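Local coordinates for protein chlorite dismutase (Nitrobacter winogradskyi, PDB 3QPI) that converts chlorite into chloride and molecular oxygen at an iron-containing heme b cofactor, at residues A[89-94]-A[138-143]; A[83-88]-A[177-182]; A[75-80]-A[144-149]. One frame throughout, in Å; residues are numbered along the deposited sequence.

In the fold
Three contacts illustrate how one antiparallel sheet can serve different ends along its length. Contacts 1 and 2 share strand 84-92, which pairs with strand 141-147 on one side and strand 171-181 on the other; contact 3 takes up strand 141-147 where contact 1 leaves off and covers it with the loop 75-80. Contact 1 is buried and meets the heme, combining a beta bulge with a lysine bound to a propionate. Contact 2, partly buried, is regular backbone pairing, with Leu87, Leu179 and Ile177 packed on one face and Arg84 and Arg178 folded over alanines on the other. Contact 3, also partly buried, lacks strand pairing: a carboxylate and a water join loop to sheet, while Phe145 reaches the heme.

Contact 1 (A[89-94]-A[138-143]); sequences PIRKSA and PFDFLT. With HEM (protoporphyrin IX containing Fe), chain C.
Ile90 and Phe141 form an antiparallel hydrogen-bonded pair, and because Asp140 also faces Ile90 the strands meet in a classic beta bulge. Ile90 O is gripped twice, by Phe141 N at 2.9 Å and by Asp140 N at 2.7 Å. The carboxylate of Asp140 reaches over to the partner strand, where OD2 takes the N-H of Lys92 at 2.8 Å, met from above the carboxylate plane, and Trp97 NE1 is its second donor. On the Pro89 and Leu142 side of the sheet, Pro89 CB lies over the centre of the Phe139 ring, 3.4 Å from its centroid, in a CH-pi contact. The Ile90 and Phe141 side faces the heme. Propionate atom CAD of the heme covers one face of the Phe141 ring and Asp140 CB the opposite one, while Lys92 CD comes to the ring's edge at 4.0 Å from CE2. Extended beyond CG, Lys92 passes that edge and places NZ 2.8 Å from heme O2D. With an alanine instead of Phe141, the propionate would probably lose its wall and the Lys92 chain its lateral support. NZ also forms a salt bridge with Glu167, so the ammonium is likely to offset two carboxylates while fixing the propionate.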
loop_
_atom_site.group_PDB
_atom_site.type_symbol
_atom_site.label_atom_id
_atom_site.label_comp_id
_atom_site.label_asym_id
_atom_site.label_seq_id
_atom_site.Cartn_x
_atom_site.Cartn_y
_atom_site.Cartn_z
ATOM N N PRO A 89 3.615 -4.501 0.407
ATOM C CA PRO A 89 3.490 -5.023 1.774
ATOM C C PRO A 89 4.504 -4.343 2.677
ATOM O O PRO A 89 5.661 -4.170 2.262
ATOM C CB PRO A 89 3.817 -6.513 1.629
ATOM C CG PRO A 89 3.788 -6.781 0.114
ATOM C CD PRO A 89 4.179 -5.503 -0.512
ATOM N N ILE A 90 4.068 -3.934 3.868
ATOM C CA ILE A 90 4.917 -3.155 4.783
ATOM C C ILE A 90 4.776 -3.636 6.231
ATOM O O ILE A 90 3.683 -3.978 6.680
ATOM C CB ILE A 90 4.581 -1.640 4.722
ATOM C CG1 ILE A 90 5.185 -1.012 3.463
ATOM C CG2 ILE A 90 5.069 -0.895 6.005
ATOM C CD1 ILE A 90 4.502 0.291 3.061
ATOM N N ARG A 91 5.899 -3.685 6.935
ATOM C CA ARG A 91 5.894 -4.000 8.351
ATOM C C ARG A 91 6.667 -2.924 9.082
ATOM O O ARG A 91 7.795 -2.608 8.704
ATOM C CB ARG A 91 6.520 -5.371 8.653
ATOM C CG ARG A 91 6.505 -5.668 10.158
ATOM C CD ARG A 91 6.793 -7.110 10.520
ATOM N NE ARG A 91 8.022 -7.595 9.903
ATOM C CZ ARG A 91 8.836 -8.496 10.455
ATOM N NH1 ARG A 91 8.544 -9.010 11.656
ATOM N NH2 ARG A 91 9.949 -8.874 9.814
ATOM N N LYS A 92 6.045 -2.350 10.108
ATOM C CA LYS A 92 6.711 -1.367 10.948
ATOM C C LYS A 92 7.290 -2.049 12.206
ATOM O O LYS A 92 6.868 -3.160 12.579
ATOM C CB LYS A 92 5.766 -0.206 11.291
ATOM C CG LYS A 92 5.329 0.597 10.039
ATOM C CD LYS A 92 4.497 1.810 10.429
ATOM C CE LYS A 92 4.139 2.682 9.217
ATOM N NZ LYS A 92 3.461 3.946 9.643
ATOM N N SER A 93 8.274 -1.390 12.823
ATOM C CA SER A 93 9.030 -1.951 13.943
ATOM C C SER A 93 8.270 -1.931 15.255
ATOM O O SER A 93 7.324 -1.142 15.446
ATOM C CB SER A 93 10.311 -1.152 14.159
ATOM O OG SER A 93 10.009 0.192 14.500
ATOM N N ALA A 94 8.706 -2.804 16.153
ATOM C CA ALA A 94 8.250 -2.779 17.540
ATOM C C ALA A 94 8.298 -1.364 18.129
ATOM O O ALA A 94 7.364 -0.935 18.797
ATOM C CB ALA A 94 9.088 -3.742 18.398
ATOM N N PRO A 138 2.874 -11.672 8.406
ATOM C CA PRO A 138 4.264 -11.191 8.429
ATOM C C PRO A 138 4.428 -9.717 7.996
ATOM O O PRO A 138 5.523 -9.158 8.096
ATOM C CB PRO A 138 4.976 -12.119 7.444
ATOM C CG PRO A 138 3.894 -12.571 6.510
ATOM C CD PRO A 138 2.644 -12.672 7.347
ATOM N N PHE A 139 3.365 -9.096 7.506
ATOM C CA PHE A 139 3.401 -7.654 7.268
ATOM C C PHE A 139 2.336 -7.024 8.126
ATOM O O PHE A 139 1.492 -7.730 8.672
ATOM C CB PHE A 139 3.170 -7.339 5.791
ATOM C CG PHE A 139 4.272 -7.837 4.906
ATOM C CD1 PHE A 139 5.425 -7.065 4.707
ATOM C CD2 PHE A 139 4.179 -9.097 4.292
ATOM C CE1 PHE A 139 6.460 -7.536 3.893
ATOM C CE2 PHE A 139 5.209 -9.576 3.478
ATOM C CZ PHE A 139 6.356 -8.789 3.278
ATOM N N ASP A 140 2.390 -5.703 8.260
ATOM C CA ASP A 140 1.396 -4.957 9.017
ATOM C C ASP A 140 0.346 -4.360 8.091
ATOM O O ASP A 140 -0.810 -4.211 8.462
ATOM C CB ASP A 140 2.059 -3.828 9.830
ATOM C CG ASP A 140 2.978 -4.352 10.925
ATOM O OD1 ASP A 140 2.805 -5.520 11.303
ATOM O OD2 ASP A 140 3.863 -3.599 11.405
ATOM N N PHE A 141 0.754 -3.988 6.887
ATOM C CA PHE A 141 -0.190 -3.417 5.946
ATOM C C PHE A 141 0.039 -4.018 4.573
ATOM O O PHE A 141 1.153 -4.408 4.244
ATOM C CB PHE A 141 -0.006 -1.899 5.858
ATOM C CG PHE A 141 0.065 -1.221 7.189
ATOM C CD1 PHE A 141 -1.096 -0.954 7.906
ATOM C CD2 PHE A 141 1.298 -0.846 7.734
ATOM C CE1 PHE A 141 -1.027 -0.325 9.166
ATOM C CE2 PHE A 141 1.362 -0.233 8.983
ATOM C CZ PHE A 141 0.194 0.044 9.687
ATOM N N LEU A 142 -1.023 -4.089 3.781
ATOM C CA LEU A 142 -0.908 -4.330 2.352
ATOM C C LEU A 142 -1.444 -3.074 1.688
ATOM O O LEU A 142 -2.601 -2.692 1.899
ATOM C CB LEU A 142 -1.708 -5.559 1.924
ATOM C CG LEU A 142 -1.391 -6.862 2.680
ATOM C CD1 LEU A 142 -2.271 -8.024 2.199
ATOM C CD2 LEU A 142 0.068 -7.222 2.513
ATOM N N THR A 143 -0.579 -2.402 0.934
ATOM C CA THR A 143 -0.948 -1.166 0.271
ATOM C C THR A 143 -1.114 -1.477 -1.215
ATOM O O THR A 143 -0.283 -2.152 -1.818
ATOM C CB THR A 143 0.081 -0.018 0.547
ATOM O OG1 THR A 143 1.389 -0.367 0.065
ATOM C CG2 THR A 143 0.156 0.262 2.044
HETATM C CHA HEM C . -2.021 5.293 5.529
HETATM C CHB HEM C . -3.124 8.555 2.205
HETATM C CHC HEM C . 0.232 6.664 -0.764
HETATM C CHD HEM C . 1.478 3.654 2.663
HETATM C C1A HEM C . -2.577 6.311 4.832
HETATM C C2A HEM C . -3.669 7.102 5.378
HETATM C C3A HEM C . -4.023 8.028 4.465
HETATM C C4A HEM C . -3.129 7.827 3.327
HETATM C CMA HEM C . -5.143 9.119 4.634
HETATM C CAA HEM C . -4.211 6.854 6.794
HETATM C CBA HEM C . -5.459 5.984 6.846
HETATM C CGA HEM C . -5.936 6.029 8.283
HETATM O O1A HEM C . -5.814 4.971 8.929
HETATM O O2A HEM C . -6.402 7.098 8.792
HETATM C C1B HEM C . -2.308 8.262 1.166
HETATM C C2B HEM C . -2.455 8.913 -0.113
HETATM C C3B HEM C . -1.569 8.365 -0.931
HETATM C C4B HEM C . -0.804 7.374 -0.199
HETATM C CMB HEM C . -3.479 10.003 -0.519
HETATM C CAB HEM C . -1.401 8.796 -2.405
HETATM C CBB HEM C . -1.403 7.867 -3.364
HETATM C C1C HEM C . 0.899 5.699 -0.113
HETATM C C2C HEM C . 1.988 4.858 -0.611
HETATM C C3C HEM C . 2.286 4.002 0.365
HETATM C C4C HEM C . 1.428 4.319 1.492
HETATM C CMC HEM C . 2.579 4.929 -2.039
HETATM C CAC HEM C . 3.357 2.900 0.436
HETATM C CBC HEM C . 4.465 3.009 -0.310
HETATM C C1D HEM C . 0.658 3.763 3.714
HETATM C C2D HEM C . 0.777 2.951 4.901
HETATM C C3D HEM C . -0.343 3.482 5.784
HETATM C C4D HEM C . -0.970 4.552 5.046
HETATM C CMD HEM C . 1.767 1.792 5.252
HETATM C CAD HEM C . -0.717 3.012 7.196
HETATM C CBD HEM C . 0.029 3.943 8.164
HETATM C CGD HEM C . -0.148 3.434 9.578
HETATM O O1D HEM C . -1.314 3.238 9.989
HETATM O O2D HEM C . 0.872 3.226 10.292
HETATM N NA HEM C . -2.251 6.753 3.537
HETATM N NB HEM C . -1.287 7.314 1.107
HETATM N NC HEM C . 0.590 5.351 1.172
HETATM N ND HEM C . -0.373 4.712 3.831
HETATM FE FE HEM C . -0.622 6.039 2.488
#

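Contact 2 (A[83-88]-A[177-182])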
loop_
_atom_site.group_PDB
_atom_site.type_symbol
_atom_site.label_atom_id
_atom_site.label_comp_id
_atom_site.label_asym_id
_atom_site.label_seq_id
_atom_site.Cartn_x
_atom_site.Cartn_y
_atom_site.Cartn_z
ATOM N N THR A 83 -4.642 0.684 -15.770
ATOM C CA THR A 83 -4.218 -0.662 -16.145
ATOM C C THR A 83 -2.886 -1.091 -15.532
ATOM O O THR A 83 -2.331 -2.131 -15.888
ATOM C CB THR A 83 -4.084 -0.776 -17.668
ATOM O OG1 THR A 83 -3.091 0.148 -18.130
ATOM C CG2 THR A 83 -5.430 -0.486 -18.369
ATOM N N ARG A 84 -2.377 -0.295 -14.605
ATOM C CA ARG A 84 -1.129 -0.618 -13.929
ATOM C C ARG A 84 -1.435 -0.533 -12.461
ATOM O O ARG A 84 -2.341 0.203 -12.050
ATOM C CB ARG A 84 0.003 0.366 -14.308
ATOM C CG ARG A 84 0.483 0.270 -15.789
ATOM C CD ARG A 84 1.193 -1.054 -16.094
ATOM N NE ARG A 84 1.513 -1.211 -17.517
ATOM C CZ ARG A 84 0.684 -1.719 -18.439
ATOM N NH1 ARG A 84 -0.548 -2.130 -18.114
ATOM N NH2 ARG A 84 1.091 -1.837 -19.696
ATOM N N ALA A 85 -0.697 -1.291 -11.667
ATOM C CA ALA A 85 -0.943 -1.299 -10.241
ATOM C C ALA A 85 0.318 -1.667 -9.476
ATOM O O ALA A 85 1.307 -2.163 -10.062
ATOM C CB ALA A 85 -2.086 -2.282 -9.923
ATOM N N ALA A 86 0.282 -1.411 -8.170
ATOM C CA ALA A 86 1.359 -1.792 -7.275
ATOM C C ALA A 86 0.788 -2.362 -5.985
ATOM O O ALA A 86 -0.220 -1.890 -5.453
ATOM C CB ALA A 86 2.269 -0.592 -6.959
ATOM N N LEU A 87 1.459 -3.386 -5.494
ATOM C CA LEU A 87 1.173 -3.950 -4.199
ATOM C C LEU A 87 2.449 -3.800 -3.366
ATOM O O LEU A 87 3.500 -4.336 -3.738
ATOM C CB LEU A 87 0.784 -5.421 -4.353
ATOM C CG LEU A 87 0.576 -6.212 -3.043
ATOM C CD1 LEU A 87 -0.560 -5.645 -2.214
ATOM C CD2 LEU A 87 0.313 -7.653 -3.372
ATOM N N ILE A 88 2.369 -3.054 -2.265
ATOM C CA ILE A 88 3.526 -2.846 -1.398
ATOM C C ILE A 88 3.211 -3.270 0.047
ATOM O O ILE A 88 2.595 -2.516 0.815
ATOM C CB ILE A 88 4.017 -1.390 -1.454
ATOM C CG1 ILE A 88 4.348 -0.982 -2.904
ATOM C CG2 ILE A 88 5.258 -1.189 -0.555
ATOM C CD1 ILE A 88 4.606 0.514 -3.066
ATOM N N ILE A 177 6.049 -4.867 -5.344
ATOM C CA ILE A 177 5.406 -5.650 -6.402
ATOM C C ILE A 177 4.715 -4.722 -7.401
ATOM O O ILE A 177 3.954 -3.836 -7.001
ATOM C CB ILE A 177 4.391 -6.645 -5.807
ATOM C CG1 ILE A 177 5.079 -7.518 -4.749
ATOM C CG2 ILE A 177 3.792 -7.528 -6.909
ATOM C CD1 ILE A 177 4.146 -8.330 -3.938
ATOM N N ARG A 178 4.991 -4.901 -8.694
ATOM C CA ARG A 178 4.317 -4.093 -9.711
ATOM C C ARG A 178 3.513 -4.961 -10.672
ATOM O O ARG A 178 3.956 -6.040 -11.060
ATOM C CB ARG A 178 5.320 -3.235 -10.507
ATOM C CG ARG A 178 6.092 -2.230 -9.650
ATOM C CD ARG A 178 5.170 -1.180 -9.011
ATOM N NE ARG A 178 5.929 -0.218 -8.214
ATOM C CZ ARG A 178 6.191 -0.342 -6.909
ATOM N NH1 ARG A 178 5.754 -1.394 -6.210
ATOM N NH2 ARG A 178 6.915 0.596 -6.299
ATOM N N LEU A 179 2.354 -4.458 -11.095
ATOM C CA LEU A 179 1.410 -5.245 -11.894
ATOM C C LEU A 179 0.936 -4.534 -13.150
ATOM O O LEU A 179 0.904 -3.301 -13.203
ATOM C CB LEU A 179 0.143 -5.560 -11.088
ATOM C CG LEU A 179 0.189 -6.269 -9.738
ATOM C CD1 LEU A 179 0.929 -7.602 -9.835
ATOM C CD2 LEU A 179 0.804 -5.318 -8.631
ATOM N N ALA A 180 0.498 -5.344 -14.118
ATOM C CA ALA A 180 -0.194 -4.880 -15.316
ATOM C C ALA A 180 -1.490 -5.675 -15.463
ATOM O O ALA A 180 -1.507 -6.897 -15.266
ATOM C CB ALA A 180 0.683 -5.074 -16.551
ATOM N N ARG A 181 -2.575 -4.986 -15.794
ATOM C CA ARG A 181 -3.868 -5.639 -15.882
ATOM C C ARG A 181 -3.847 -6.724 -16.972
ATOM O O ARG A 181 -3.432 -6.483 -18.115
ATOM C CB ARG A 181 -4.981 -4.627 -16.138
ATOM C CG ARG A 181 -6.386 -5.209 -15.943
ATOM C CD ARG A 181 -7.361 -4.159 -15.388
ATOM N NE ARG A 181 -8.066 -3.478 -16.477
ATOM C CZ ARG A 181 -8.449 -2.201 -16.455
ATOM N NH1 ARG A 181 -8.194 -1.428 -15.406
ATOM N NH2 ARG A 181 -9.089 -1.691 -17.498
ATOM N N ALA A 182 -4.261 -7.929 -16.589
ATOM C CA ALA A 182 -4.309 -9.048 -17.511
ATOM C C ALA A 182 -5.673 -9.101 -18.194
ATOM O O ALA A 182 -5.835 -8.614 -19.314
ATOM C CB ALA A 182 -4.039 -10.333 -16.778
HETATM O O HOH W 1 -2.583 -4.152 -19.175
#
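Ala85 and Leu179 sit at the middle of this antiparallel pairing, where Leu179 N donates to Ala85 O at 2.7 Å and Ala85 N returns a bond to Leu179 O. Leu87 and Ile177 repeat the exchange two residues further on, past the non-hydrogen-bonded pair of Ala86 and Arg178, and at the other end Arg181 N reaches Thr83 O. On the Ala85 and Leu87 side the contact is apolar. Leu87 and Ile177 lie side by side and point the same way, CD2 of Leu87 to CD1 of Ile177 being 3.9 Å, while Leu179 CD2 lies 4.3 Å from Leu87 CB.

The other side carries two arginines folded back over small neighbours. Both chains bend at chi2 (-67° in Arg84, -63° in Arg178), which brings each NH1 back to the carbonyl of the residue before it. Arg84 NH1 donates to Thr83 O at 2.9 Å, and Arg178 NH1 to Ile177 O at 3.1 Å. Each of these oxygens thus accepts twice, its arginine and its cross-strand N-H arriving from opposite faces of the carbonyl plane. The bend also lays one face of the Arg84 guanidinium over Ala180 CB and sets Arg178 CD 3.6 Å from Ala86 CB. A water joins Arg84 NH1 to Arg181 O. Thr83 CG2, in turn, lies over a face of the Arg181 guanidinium.

Farther out, Glu156 of helix 152-163 and Asp176 form salt bridges with Arg178, and the carbonyls of Arg79 and Asn80 hold Arg181. Phe155 of the same helix covers Ala86, and Trp14 of strand 14-23 covers Ala85 and Leu179. Thr83 and Arg84 both face Tyr147 on the neighbouring strand 141-147, a classic beta bulge. Strands 84-92 and 171-181 are inner neighbours in an antiparallel sheet packed against helices, as expected of the ferredoxin-like dimeric alpha-beta barrel superfamily.

Contact 3 (A[75-80]-A[144-149]); sequences AGLGRN and WFEYAP. With HEM (protoporphyrin IX containing Fe), chain C.
Glu146 sets its CG anti to the carbonyl carbon (chi1 -55°) and continues extended, which carries its carboxylate from strand 141-147 to the loop 75-80; Trp144, with CG anti to the backbone N (chi1 173°), swings its indole to meet that carboxylate. Gly78 N donates to Glu146 OE1 on the syn lone pair at 2.8 Å, a nearly straight bond (168° at the hydrogen). Trp144 NE1 holds the other oxygen, OE2, at 2.9 Å from the anti side, close to the plane of its own ring, so both carboxylate oxygens are held. Leu77 lies beside both groups, its CB 3.7 Å from Glu146 OE2 and its CD2 at the edge of the indole, 3.9 Å from Trp144 CD1. In the fold, this loop runs from helix 64-73 to strand 84-92 and lies against strand 141-147 on the side away from the heme, whereas the intervening Phe145 points the other way and brings CZ to 3.1 Å from heme C2C. A water accepts hydrogen bonds from Arg79 N and NE and donates to Gly76 O and Glu146 OE1, with the last bond 2.8 Å long. The guanidinium of Arg79 presents its edge to Glu146 O and is hydrogen-bonded to the carbonyls of Pro123 and Ala124, just ahead of strand 126-131.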
loop_
_atom_site.group_PDB
_atom_site.type_symbol
_atom_site.label_atom_id
_atom_site.label_comp_id
_atom_site.label_asym_id
_atom_site.label_seq_id
_atom_site.Cartn_x
_atom_site.Cartn_y
_atom_site.Cartn_z
ATOM N N ALA A 75 -9.802 8.907 -6.433
ATOM C CA ALA A 75 -10.567 8.073 -7.353
ATOM C C ALA A 75 -10.748 6.677 -6.761
ATOM O O ALA A 75 -10.165 6.346 -5.722
ATOM C CB ALA A 75 -9.871 7.997 -8.698
ATOM N N GLY A 76 -11.565 5.858 -7.408
ATOM C CA GLY A 76 -11.821 4.513 -6.920
ATOM C C GLY A 76 -11.020 3.470 -7.676
ATOM O O GLY A 76 -10.387 3.780 -8.684
ATOM N N LEU A 77 -11.062 2.232 -7.194
ATOM C CA LEU A 77 -10.435 1.117 -7.876
ATOM C C LEU A 77 -11.261 0.757 -9.111
ATOM O O LEU A 77 -12.446 1.087 -9.195
ATOM C CB LEU A 77 -10.338 -0.099 -6.942
ATOM C CG LEU A 77 -9.693 0.146 -5.560
ATOM C CD1 LEU A 77 -9.613 -1.132 -4.724
ATOM C CD2 LEU A 77 -8.306 0.770 -5.705
ATOM N N GLY A 78 -10.636 0.078 -10.064
ATOM C CA GLY A 78 -11.349 -0.477 -11.193
ATOM C C GLY A 78 -11.562 0.476 -12.360
ATOM O O GLY A 78 -12.377 0.188 -13.225
ATOM N N ARG A 79 -10.840 1.600 -12.397
ATOM C CA ARG A 79 -10.960 2.528 -13.526
ATOM C C ARG A 79 -10.493 1.838 -14.795
ATOM O O ARG A 79 -9.457 1.172 -14.808
ATOM C CB ARG A 79 -10.146 3.799 -13.311
ATOM C CG ARG A 79 -10.652 4.683 -12.188
ATOM C CD ARG A 79 -9.668 5.798 -11.890
ATOM N NE ARG A 79 -8.386 5.316 -11.366
ATOM C CZ ARG A 79 -7.350 6.115 -11.108
ATOM N NH1 ARG A 79 -7.465 7.425 -11.331
ATOM N NH2 ARG A 79 -6.206 5.617 -10.618
ATOM N N ASN A 80 -11.252 2.004 -15.867
ATOM C CA ASN A 80 -10.891 1.373 -17.122
ATOM C C ASN A 80 -9.478 1.727 -17.581
ATOM O O ASN A 80 -8.766 0.860 -18.081
ATOM C CB ASN A 80 -11.900 1.716 -18.214
ATOM C CG ASN A 80 -13.293 1.239 -17.878
ATOM O OD1 ASN A 80 -13.472 0.268 -17.131
ATOM N ND2 ASN A 80 -14.297 1.925 -18.420
ATOM N N TRP A 144 -2.226 -1.018 -1.769
ATOM C CA TRP A 144 -2.648 -1.368 -3.113
ATOM C C TRP A 144 -2.932 -0.071 -3.849
ATOM O O TRP A 144 -3.645 0.803 -3.323
ATOM C CB TRP A 144 -3.917 -2.233 -3.048
ATOM C CG TRP A 144 -4.503 -2.487 -4.380
ATOM C CD1 TRP A 144 -5.628 -1.920 -4.905
ATOM C CD2 TRP A 144 -3.970 -3.350 -5.392
ATOM N NE1 TRP A 144 -5.837 -2.385 -6.179
ATOM C CE2 TRP A 144 -4.836 -3.263 -6.509
ATOM C CE3 TRP A 144 -2.843 -4.184 -5.464
ATOM C CZ2 TRP A 144 -4.620 -3.992 -7.693
ATOM C CZ3 TRP A 144 -2.618 -4.906 -6.645
ATOM C CH2 TRP A 144 -3.514 -4.808 -7.743
ATOM N N PHE A 145 -2.353 0.053 -5.046
ATOM C CA PHE A 145 -2.451 1.264 -5.855
ATOM C C PHE A 145 -2.730 0.908 -7.316
ATOM O O PHE A 145 -2.186 -0.072 -7.838
ATOM C CB PHE A 145 -1.126 2.058 -5.764
ATOM C CG PHE A 145 -0.699 2.314 -4.356
ATOM C CD1 PHE A 145 -1.220 3.388 -3.654
ATOM C CD2 PHE A 145 0.181 1.450 -3.716
ATOM C CE1 PHE A 145 -0.864 3.600 -2.350
ATOM C CE2 PHE A 145 0.535 1.647 -2.409
ATOM C CZ PHE A 145 0.024 2.733 -1.718
ATOM N N GLU A 146 -3.549 1.724 -7.970
ATOM C CA GLU A 146 -3.872 1.545 -9.377
ATOM C C GLU A 146 -3.723 2.866 -10.088
ATOM O O GLU A 146 -4.114 3.905 -9.539
ATOM C CB GLU A 146 -5.319 1.077 -9.550
ATOM C CG GLU A 146 -5.654 -0.146 -8.789
ATOM C CD GLU A 146 -7.088 -0.632 -9.045
ATOM O OE1 GLU A 146 -7.883 0.061 -9.741
ATOM O OE2 GLU A 146 -7.409 -1.715 -8.530
ATOM N N TYR A 147 -3.203 2.823 -11.316
ATOM C CA TYR A 147 -2.963 4.040 -12.102
ATOM C C TYR A 147 -2.789 3.729 -13.585
ATOM O O TYR A 147 -2.491 2.597 -13.965
ATOM C CB TYR A 147 -1.718 4.756 -11.590
ATOM C CG TYR A 147 -0.581 3.811 -11.292
ATOM C CD1 TYR A 147 -0.475 3.202 -10.046
ATOM C CD2 TYR A 147 0.381 3.520 -12.243
ATOM C CE1 TYR A 147 0.554 2.332 -9.758
ATOM C CE2 TYR A 147 1.434 2.645 -11.954
ATOM C CZ TYR A 147 1.512 2.051 -10.704
ATOM O OH TYR A 147 2.538 1.165 -10.389
ATOM N N ALA A 148 -2.973 4.743 -14.420
ATOM C CA ALA A 148 -2.728 4.611 -15.852
ATOM C C ALA A 148 -1.231 4.445 -16.100
ATOM O O ALA A 148 -0.420 4.934 -15.312
ATOM C CB ALA A 148 -3.276 5.825 -16.595
ATOM N N PRO A 149 -0.854 3.745 -17.184
ATOM C CA PRO A 149 0.571 3.549 -17.454
ATOM C C PRO A 149 1.341 4.881 -17.451
ATOM O O PRO A 149 2.481 4.918 -16.983
ATOM C CB PRO A 149 0.600 2.926 -18.860
ATOM C CG PRO A 149 -0.758 2.318 -19.074
ATOM C CD PRO A 149 -1.720 3.152 -18.229
HETATM C CHA HEM C . -2.021 5.293 5.529
HETATM C CHB HEM C . -3.124 8.555 2.205
HETATM C CHC HEM C . 0.232 6.664 -0.764
HETATM C CHD HEM C . 1.478 3.654 2.663
HETATM C C1A HEM C . -2.577 6.311 4.832
HETATM C C2A HEM C . -3.669 7.102 5.378
HETATM C C3A HEM C . -4.023 8.028 4.465
HETATM C C4A HEM C . -3.129 7.827 3.327
HETATM C CMA HEM C . -5.143 9.119 4.634
HETATM C CAA HEM C . -4.211 6.854 6.794
HETATM C CBA HEM C . -5.459 5.984 6.846
HETATM C CGA HEM C . -5.936 6.029 8.283
HETATM O O1A HEM C . -5.814 4.971 8.929
HETATM O O2A HEM C . -6.402 7.098 8.792
HETATM C C1B HEM C . -2.308 8.262 1.166
HETATM C C2B HEM C . -2.455 8.913 -0.113
HETATM C C3B HEM C . -1.569 8.365 -0.931
HETATM C C4B HEM C . -0.804 7.374 -0.199
HETATM C CMB HEM C . -3.479 10.003 -0.519
HETATM C CAB HEM C . -1.401 8.796 -2.405
HETATM C CBB HEM C . -1.403 7.867 -3.364
HETATM C C1C HEM C . 0.899 5.699 -0.113
HETATM C C2C HEM C . 1.988 4.858 -0.611
HETATM C C3C HEM C . 2.286 4.002 0.365
HETATM C C4C HEM C . 1.428 4.319 1.492
HETATM C CMC HEM C . 2.579 4.929 -2.039
HETATM C CAC HEM C . 3.357 2.900 0.436
HETATM C CBC HEM C . 4.465 3.009 -0.310
HETATM C C1D HEM C . 0.658 3.763 3.714
HETATM C C2D HEM C . 0.777 2.951 4.901
HETATM C C3D HEM C . -0.343 3.482 5.784
HETATM C C4D HEM C . -0.970 4.552 5.046
HETATM C CMD HEM C . 1.767 1.792 5.252
HETATM C CAD HEM C . -0.717 3.012 7.196
HETATM C CBD HEM C . 0.029 3.943 8.164
HETATM C CGD HEM C . -0.148 3.434 9.578
HETATM O O1D HEM C . -1.314 3.238 9.989
HETATM O O2D HEM C . 0.872 3.226 10.292
HETATM N NA HEM C . -2.251 6.753 3.537
HETATM N NB HEM C . -1.287 7.314 1.107
HETATM N NC HEM C . 0.590 5.351 1.172
HETATM N ND HEM C . -0.373 4.712 3.831
HETATM FE FE HEM C . -0.622 6.039 2.488
HETATM O O HOH W 2 -8.705 2.666 -10.333
#